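Receptor-type adenylate cyclase GRESAG 4.1 (Trypanosoma brucei, PDB 1FX2) catalyses, through the class III cyclase domain described here, the conversion of ATP to cyclic AMP and diphosphate, and may act as a receptor for an unknown ligand. Local coordinates at residues A[28-31]-A[32-35]; A[36-39]-A[40-43]; A[57-61]-A[62-66]. All coordinates share one frame; numbering follows the deposited sequence.

Interaction 1 of 3, residues A[28-31]-A[32-35]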
loop_
_atom_site.group_PDB
_atom_site.type_symbol
_atom_site.label_atom_id
_atom_site.label_comp_id
_atom_site.label_asym_id
_atom_site.label_seq_id
_atom_site.Cartn_x
_atom_site.Cartn_y
_atom_site.Cartn_z
ATOM N N ALA A 28 -30.490 -16.073 -8.526
ATOM C CA ALA A 28 -31.886 -16.210 -8.017
ATOM C C ALA A 28 -32.820 -15.339 -8.773
ATOM O O ALA A 28 -33.992 -15.740 -9.093
ATOM C CB ALA A 28 -31.969 -15.865 -6.542
ATOM N N ALA A 29 -32.418 -14.120 -9.116
ATOM C CA ALA A 29 -33.262 -13.190 -9.844
ATOM C C ALA A 29 -33.351 -13.403 -11.331
ATOM O O ALA A 29 -34.409 -13.170 -11.929
ATOM C CB ALA A 29 -32.742 -11.727 -9.614
ATOM N N HIS A 30 -32.296 -13.950 -11.937
ATOM C CA HIS A 30 -32.209 -14.062 -13.389
ATOM C C HIS A 30 -31.735 -15.440 -13.815
ATOM O O HIS A 30 -30.775 -15.619 -14.556
ATOM C CB HIS A 30 -31.186 -13.044 -13.884
ATOM C CG HIS A 30 -31.474 -11.643 -13.420
ATOM N ND1 HIS A 30 -32.676 -10.993 -13.681
ATOM C CD2 HIS A 30 -30.745 -10.800 -12.652
ATOM C CE1 HIS A 30 -32.660 -9.808 -13.081
ATOM N NE2 HIS A 30 -31.504 -9.661 -12.457
ATOM N N PRO A 31 -32.498 -16.466 -13.442
ATOM C CA PRO A 31 -32.063 -17.835 -13.819
ATOM C C PRO A 31 -32.089 -18.133 -15.325
ATOM O O PRO A 31 -31.351 -19.014 -15.787
ATOM C CB PRO A 31 -33.095 -18.746 -13.086
ATOM C CG PRO A 31 -34.311 -17.860 -13.097
ATOM C CD PRO A 31 -33.770 -16.486 -12.665
ATOM N N ASP A 32 -32.835 -17.379 -16.099
ATOM C CA ASP A 32 -32.888 -17.552 -17.528
ATOM C C ASP A 32 -31.847 -16.678 -18.282
ATOM O O ASP A 32 -31.603 -16.856 -19.452
ATOM C CB ASP A 32 -34.283 -17.176 -18.014
ATOM C CG ASP A 32 -35.334 -18.232 -17.646
ATOM O OD1 ASP A 32 -34.983 -19.387 -17.302
ATOM O OD2 ASP A 32 -36.529 -17.890 -17.730
ATOM N N LEU A 33 -31.127 -15.848 -17.562
ATOM C CA LEU A 33 -30.091 -14.995 -18.213
ATOM C C LEU A 33 -28.705 -15.437 -17.757
ATOM O O LEU A 33 -27.771 -15.331 -18.519
ATOM C CB LEU A 33 -30.219 -13.492 -17.799
ATOM C CG LEU A 33 -31.524 -12.745 -17.979
ATOM C CD1 LEU A 33 -31.366 -11.331 -17.335
ATOM C CD2 LEU A 33 -31.747 -12.689 -19.487
ATOM N N MET A 34 -28.567 -15.942 -16.528
ATOM C CA MET A 34 -27.217 -16.213 -16.027
ATOM C C MET A 34 -26.427 -17.299 -16.799
ATOM O O MET A 34 -25.222 -17.180 -16.977
ATOM C CB MET A 34 -27.253 -16.433 -14.484
ATOM C CG MET A 34 -27.490 -15.184 -13.671
ATOM S SD MET A 34 -26.199 -13.910 -13.923
ATOM C CE MET A 34 -24.905 -14.568 -12.862
ATOM N N PRO A 35 -27.063 -18.401 -17.210
ATOM C CA PRO A 35 -26.232 -19.343 -17.952
ATOM C C PRO A 35 -25.507 -18.743 -19.134
ATOM O O PRO A 35 -24.316 -18.937 -19.313
ATOM C CB PRO A 35 -27.240 -20.449 -18.378
ATOM C CG PRO A 35 -28.268 -20.424 -17.242
ATOM C CD PRO A 35 -28.434 -18.913 -16.907
#

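Interaction 2 of 3, residues A[36-39]-A[40-43]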
loop_
_atom_site.group_PDB
_atom_site.type_symbol
_atom_site.label_atom_id
_atom_site.label_comp_id
_atom_site.label_asym_id
_atom_site.label_seq_id
_atom_site.Cartn_x
_atom_site.Cartn_y
_atom_site.Cartn_z
ATOM N N ASP A 36 -26.226 -17.951 -19.942
ATOM C CA ASP A 36 -25.580 -17.367 -21.101
ATOM C C ASP A 36 -24.600 -16.228 -20.679
ATOM O O ASP A 36 -23.544 -16.136 -21.295
ATOM C CB ASP A 36 -26.638 -16.728 -21.971
ATOM C CG ASP A 36 -27.470 -17.723 -22.765
ATOM O OD1 ASP A 36 -27.140 -18.895 -22.859
ATOM O OD2 ASP A 36 -28.474 -17.270 -23.356
ATOM N N ALA A 37 -24.951 -15.495 -19.610
ATOM C CA ALA A 37 -24.040 -14.399 -19.238
ATOM C C ALA A 37 -22.768 -14.960 -18.701
ATOM O O ALA A 37 -21.700 -14.472 -19.028
ATOM C CB ALA A 37 -24.674 -13.476 -18.204
ATOM N N VAL A 38 -22.865 -16.023 -17.872
ATOM C CA VAL A 38 -21.654 -16.551 -17.290
ATOM C C VAL A 38 -20.840 -17.259 -18.373
ATOM O O VAL A 38 -19.654 -17.191 -18.355
ATOM C CB VAL A 38 -21.891 -17.453 -16.039
ATOM C CG1 VAL A 38 -20.562 -17.897 -15.403
ATOM C CG2 VAL A 38 -22.703 -16.624 -14.955
ATOM N N ALA A 39 -21.498 -17.975 -19.305
ATOM C CA ALA A 39 -20.741 -18.570 -20.392
ATOM C C ALA A 39 -19.985 -17.503 -21.191
ATOM O O ALA A 39 -18.815 -17.734 -21.518
ATOM C CB ALA A 39 -21.701 -19.355 -21.305
ATOM N N ALA A 40 -20.586 -16.312 -21.379
ATOM C CA ALA A 40 -19.862 -15.268 -22.123
ATOM C C ALA A 40 -18.660 -14.780 -21.289
ATOM O O ALA A 40 -17.600 -14.474 -21.838
ATOM C CB ALA A 40 -20.794 -14.109 -22.509
ATOM N N HIS A 41 -18.917 -14.647 -19.979
ATOM C CA HIS A 41 -17.829 -14.270 -19.035
ATOM C C HIS A 41 -16.662 -15.216 -19.206
ATOM O O HIS A 41 -15.519 -14.781 -19.289
ATOM C CB HIS A 41 -18.472 -14.274 -17.568
ATOM C CG HIS A 41 -17.499 -14.462 -16.442
ATOM N ND1 HIS A 41 -17.039 -15.721 -16.073
ATOM C CD2 HIS A 41 -17.058 -13.609 -15.482
ATOM C CE1 HIS A 41 -16.379 -15.626 -14.912
ATOM N NE2 HIS A 41 -16.358 -14.341 -14.548
ATOM N N HIS A 42 -16.929 -16.519 -19.175
ATOM C CA HIS A 42 -15.806 -17.468 -19.319
ATOM C C HIS A 42 -15.101 -17.352 -20.666
ATOM O O HIS A 42 -13.892 -17.478 -20.762
ATOM C CB HIS A 42 -16.322 -18.892 -19.133
ATOM C CG HIS A 42 -16.445 -19.345 -17.713
ATOM N ND1 HIS A 42 -17.006 -18.576 -16.724
ATOM C CD2 HIS A 42 -16.096 -20.511 -17.117
ATOM C CE1 HIS A 42 -17.018 -19.240 -15.583
ATOM N NE2 HIS A 42 -16.450 -20.415 -15.788
ATOM N N ARG A 43 -15.876 -17.160 -21.743
ATOM C CA ARG A 43 -15.213 -17.027 -23.024
ATOM C C ARG A 43 -14.293 -15.805 -23.062
ATOM O O ARG A 43 -13.179 -15.856 -23.571
ATOM C CB ARG A 43 -16.282 -16.924 -24.117
ATOM C CG ARG A 43 -16.987 -18.190 -24.374
ATOM C CD ARG A 43 -17.755 -18.002 -25.693
ATOM N NE ARG A 43 -18.784 -16.945 -25.619
ATOM C CZ ARG A 43 -20.034 -17.174 -25.200
ATOM N NH1 ARG A 43 -20.390 -18.407 -24.803
ATOM N NH2 ARG A 43 -20.948 -16.227 -25.333
HETATM O O HOH W 1 -23.245 -17.022 -23.923
#

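Interaction 3 of 3, residues A[57-61]-A[62-66]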
loop_
_atom_site.group_PDB
_atom_site.type_symbol
_atom_site.label_atom_id
_atom_site.label_comp_id
_atom_site.label_asym_id
_atom_site.label_seq_id
_atom_site.Cartn_x
_atom_site.Cartn_y
_atom_site.Cartn_z
ATOM N N VAL A 57 -5.500 -22.089 -13.836
ATOM C CA VAL A 57 -5.219 -23.153 -12.874
ATOM C C VAL A 57 -6.499 -23.945 -12.700
ATOM O O VAL A 57 -6.482 -25.207 -12.768
ATOM C CB VAL A 57 -4.757 -22.557 -11.531
ATOM C CG1 VAL A 57 -4.488 -23.689 -10.518
ATOM C CG2 VAL A 57 -3.553 -21.636 -11.796
ATOM N N LYS A 58 -7.597 -23.245 -12.325
ATOM C CA LYS A 58 -8.880 -23.907 -12.190
ATOM C C LYS A 58 -10.016 -22.909 -12.140
ATOM O O LYS A 58 -9.796 -21.720 -11.959
ATOM C CB LYS A 58 -8.916 -24.710 -10.928
ATOM C CG LYS A 58 -8.639 -23.999 -9.629
ATOM C CD LYS A 58 -7.581 -24.765 -8.876
ATOM C CE LYS A 58 -7.913 -24.973 -7.415
ATOM N NZ LYS A 58 -7.056 -26.072 -6.861
ATOM N N THR A 59 -11.213 -23.402 -12.393
ATOM C CA THR A 59 -12.366 -22.566 -12.266
ATOM C C THR A 59 -13.319 -23.339 -11.442
ATOM O O THR A 59 -13.499 -24.536 -11.686
ATOM C CB THR A 59 -13.021 -22.166 -13.559
ATOM O OG1 THR A 59 -12.081 -21.516 -14.409
ATOM C CG2 THR A 59 -14.053 -21.223 -13.293
ATOM N N VAL A 60 -14.020 -22.666 -10.521
ATOM C CA VAL A 60 -15.055 -23.280 -9.668
ATOM C C VAL A 60 -16.244 -22.331 -9.820
ATOM O O VAL A 60 -16.148 -21.196 -9.320
ATOM C CB VAL A 60 -14.570 -23.270 -8.209
ATOM C CG1 VAL A 60 -15.593 -23.834 -7.276
ATOM C CG2 VAL A 60 -13.266 -24.138 -8.080
ATOM N N GLY A 61 -17.374 -22.735 -10.450
ATOM C CA GLY A 61 -18.472 -21.776 -10.624
ATOM C C GLY A 61 -17.986 -20.674 -11.515
ATOM O O GLY A 61 -17.512 -20.914 -12.635
ATOM N N ASP A 62 -18.183 -19.434 -11.074
ATOM C CA ASP A 62 -17.651 -18.376 -11.893
ATOM C C ASP A 62 -16.311 -17.890 -11.332
ATOM O O ASP A 62 -15.795 -16.891 -11.855
ATOM C CB ASP A 62 -18.637 -17.161 -11.975
ATOM C CG ASP A 62 -19.086 -16.635 -10.568
ATOM O OD1 ASP A 62 -20.166 -16.979 -10.060
ATOM O OD2 ASP A 62 -18.261 -15.941 -9.881
ATOM N N SER A 63 -15.742 -18.554 -10.371
ATOM C CA SER A 63 -14.471 -18.104 -9.800
ATOM C C SER A 63 -13.308 -18.638 -10.627
ATOM O O SER A 63 -13.129 -19.876 -10.717
ATOM C CB SER A 63 -14.336 -18.629 -8.400
ATOM O OG SER A 63 -15.503 -18.436 -7.524
ATOM N N PHE A 64 -12.448 -17.760 -11.121
ATOM C CA PHE A 64 -11.213 -18.180 -11.844
ATOM C C PHE A 64 -10.005 -18.052 -10.908
ATOM O O PHE A 64 -9.929 -17.123 -10.068
ATOM C CB PHE A 64 -10.909 -17.312 -13.100
ATOM C CG PHE A 64 -11.574 -17.777 -14.333
ATOM C CD1 PHE A 64 -12.891 -17.460 -14.563
ATOM C CD2 PHE A 64 -10.886 -18.513 -15.290
ATOM C CE1 PHE A 64 -13.489 -17.883 -15.729
ATOM C CE2 PHE A 64 -11.451 -18.932 -16.428
ATOM C CZ PHE A 64 -12.800 -18.620 -16.698
ATOM N N MET A 65 -9.074 -19.002 -11.085
ATOM C CA MET A 65 -7.710 -18.905 -10.456
ATOM C C MET A 65 -6.789 -18.983 -11.657
ATOM O O MET A 65 -6.752 -19.990 -12.387
ATOM C CB MET A 65 -7.467 -20.030 -9.435
ATOM C CG MET A 65 -6.031 -19.894 -8.861
ATOM S SD MET A 65 -5.807 -21.376 -7.808
ATOM C CE MET A 65 -4.053 -21.224 -7.337
ATOM N N ILE A 66 -5.992 -17.937 -11.837
ATOM C CA ILE A 66 -5.100 -17.809 -13.038
ATOM C C ILE A 66 -3.655 -17.534 -12.555
ATOM O O ILE A 66 -3.473 -16.778 -11.591
ATOM C CB ILE A 66 -5.562 -16.598 -13.908
ATOM C CG1 ILE A 66 -6.998 -16.851 -14.443
ATOM C CG2 ILE A 66 -4.589 -16.406 -15.133
ATOM C CD1 ILE A 66 -7.677 -15.598 -14.919
#

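Interaction 1 of 3, residues A[28-31]-A[32-35]
H30 and L33 meet where the chain leaves one helix and prepares to enter the next, an example of how a single carbonyl can organise a change of direction. The oxygen H30 O receives two backbone donors. M34 N reaches H30 O at 3.0 Å, nearly along the C=O axis, whereas the bond from L33 N to H30 O, also 3.0 Å, arrives from above the carbonyl plane. The second of these closes a type I turn with P31 and D32 at its corners.

The next acceptor is treated differently. P35 has no amide hydrogen to give, so P31 O meets its ring atom CD instead, with P35 CD 3.1 Å from P31 O. Proline thus fits in the opening turn of the helix, where an amide donor is not required.

Beside these backbone bonds H30 and L33 touch. With CG beside the backbone N (chi1 -55°), L33 brings its CD1 branch to 3.9 Å from H30 CB, and the same methyl lies 3.9 Å from H30 ND1, approaching the imidazole obliquely. A29 CB lies over the centre of one ring face, 3.7 Å above the plane. The other ring nitrogen, H30 NE2, is satisfied by a hydrogen bond with S98 OG.

The buried member, M34, bends at chi2 and chi3, and its thioether end leads inward. It touches L26 and W27 of helix 23-29, L95 of helix 94-109 and L132. The turn therefore connects helix 23-29 to helix 34-51 at the surface, with H30 and L33 resting on A94 of helix 94-109.

Interaction 2 of 3, residues A[36-39]-A[40-43]
V38 and H42, one turn apart on helix 34-51, lie side by side and point the same way, with V38 CG1 3.8 Å from H42 CE1. The V38 methyl gets there because CG1 is anti to the backbone N (chi1 -176°). Next to this pair, H41 CB presses against the preceding turn, 3.2 Å from V38 O. The two histidines are also tied to each other: H42 ND1 lies in the plane of the H41 ring, at its edge, and is hydrogen-bonded to H41 ND1 at 2.9 Å.

This is the tight side of the helix. V38 touches I20 and D62, a predicted magnesium ligand. H41 meets F85 with the ring planes nearly perpendicular and touches I20 and L132, H42 makes an edge-to-face contact with F64, and A37 and A40 rest on W90 and H88.

The solvent side is looser and works through water. R43 bends at chi3 (-63°) and folds back over the helix, with A39 O under one face of its guanidinium, off toward the rim, and A40 CA under the same face. At the edge of the group, in its plane, R43 NH2 donates to a water at 2.8 Å, and that water donates in turn to D36 O at 2.8 Å. D36 O thereby holds two donors, since A40 N also reaches D36 O at 3.0 Å.

The solvent-side arginine probably gains some electrostatic support from A39 O, and the bond between the histidines requires one ND1 to carry a proton and the other to accept it.

Interaction 3 of 3, residues A[57-61]-A[62-66]
T59 and F64 form a non-hydrogen-bonded pair of an antiparallel hairpin, and the threonine sets both of its branches on one face of the phenyl ring. Its OG1 hangs 3.3 Å above the ring plane toward the rim beside CD2 and CE2, while CG2 makes a CH-pi contact at 4.2 Å from the F64 ring centroid, close to the ring normal. A chi1 of -56°, with OG1 beside the backbone N and CG2 anti to it, is what presents the two together. The hydroxyl finds its polar partner in E56.

On the opposite sheet face, M65 runs extended and its thioether sulfur is crossed by two side chains, with V57 CG1 3.8 Å from M65 SD and K58 CD 4.0 Å from the same sulfur, the amine of K58 going on to a salt bridge with D155. The strand carries a classic beta bulge here, two residues, V57 and K58, standing across from the single M65: V57 N donates to M65 O at 2.8 Å, and K58 N adds a weak bond to M65 O at 3.4 Å.

At the other end a type II' turn, with G61 at a positive phi, reverses the chain. V60 and S63 exchange two backbone bonds here, S63 N to V60 O and V60 N to S63 O, each 2.9 Å.

The turn delivers D62, a predicted magnesium ligand, whose OD1 bonds S23 OG and OD2 accepts from I20 N, and S63, whose OG bonds OD2 of D19, the other predicted ligand. Such second-shell bonds would probably hold both carboxylates in position for the metal.

Overall arrangement
The three contacts follow one another along the chain within a single cyclase catalytic domain. The end of interaction 1 and all of interaction 2 lie on helix 34-51, with centres 12 Å apart. Interaction 3 comes next, on the hairpin of strands 55-60 and 63-68 at one edge of the seven-stranded mixed sheet. Its centre is 13 Å from that of interaction 2 and 20 Å from that of interaction 1, whose nearest atoms are about 6 Å away, without touching. The helix packs directly on the hairpin, H42 NE2 lying 3.6 Å from T59 CG2. Interaction 3 holds D62, a predicted magnesium ligand, and interaction 2 places V38 and H41 beside that turn.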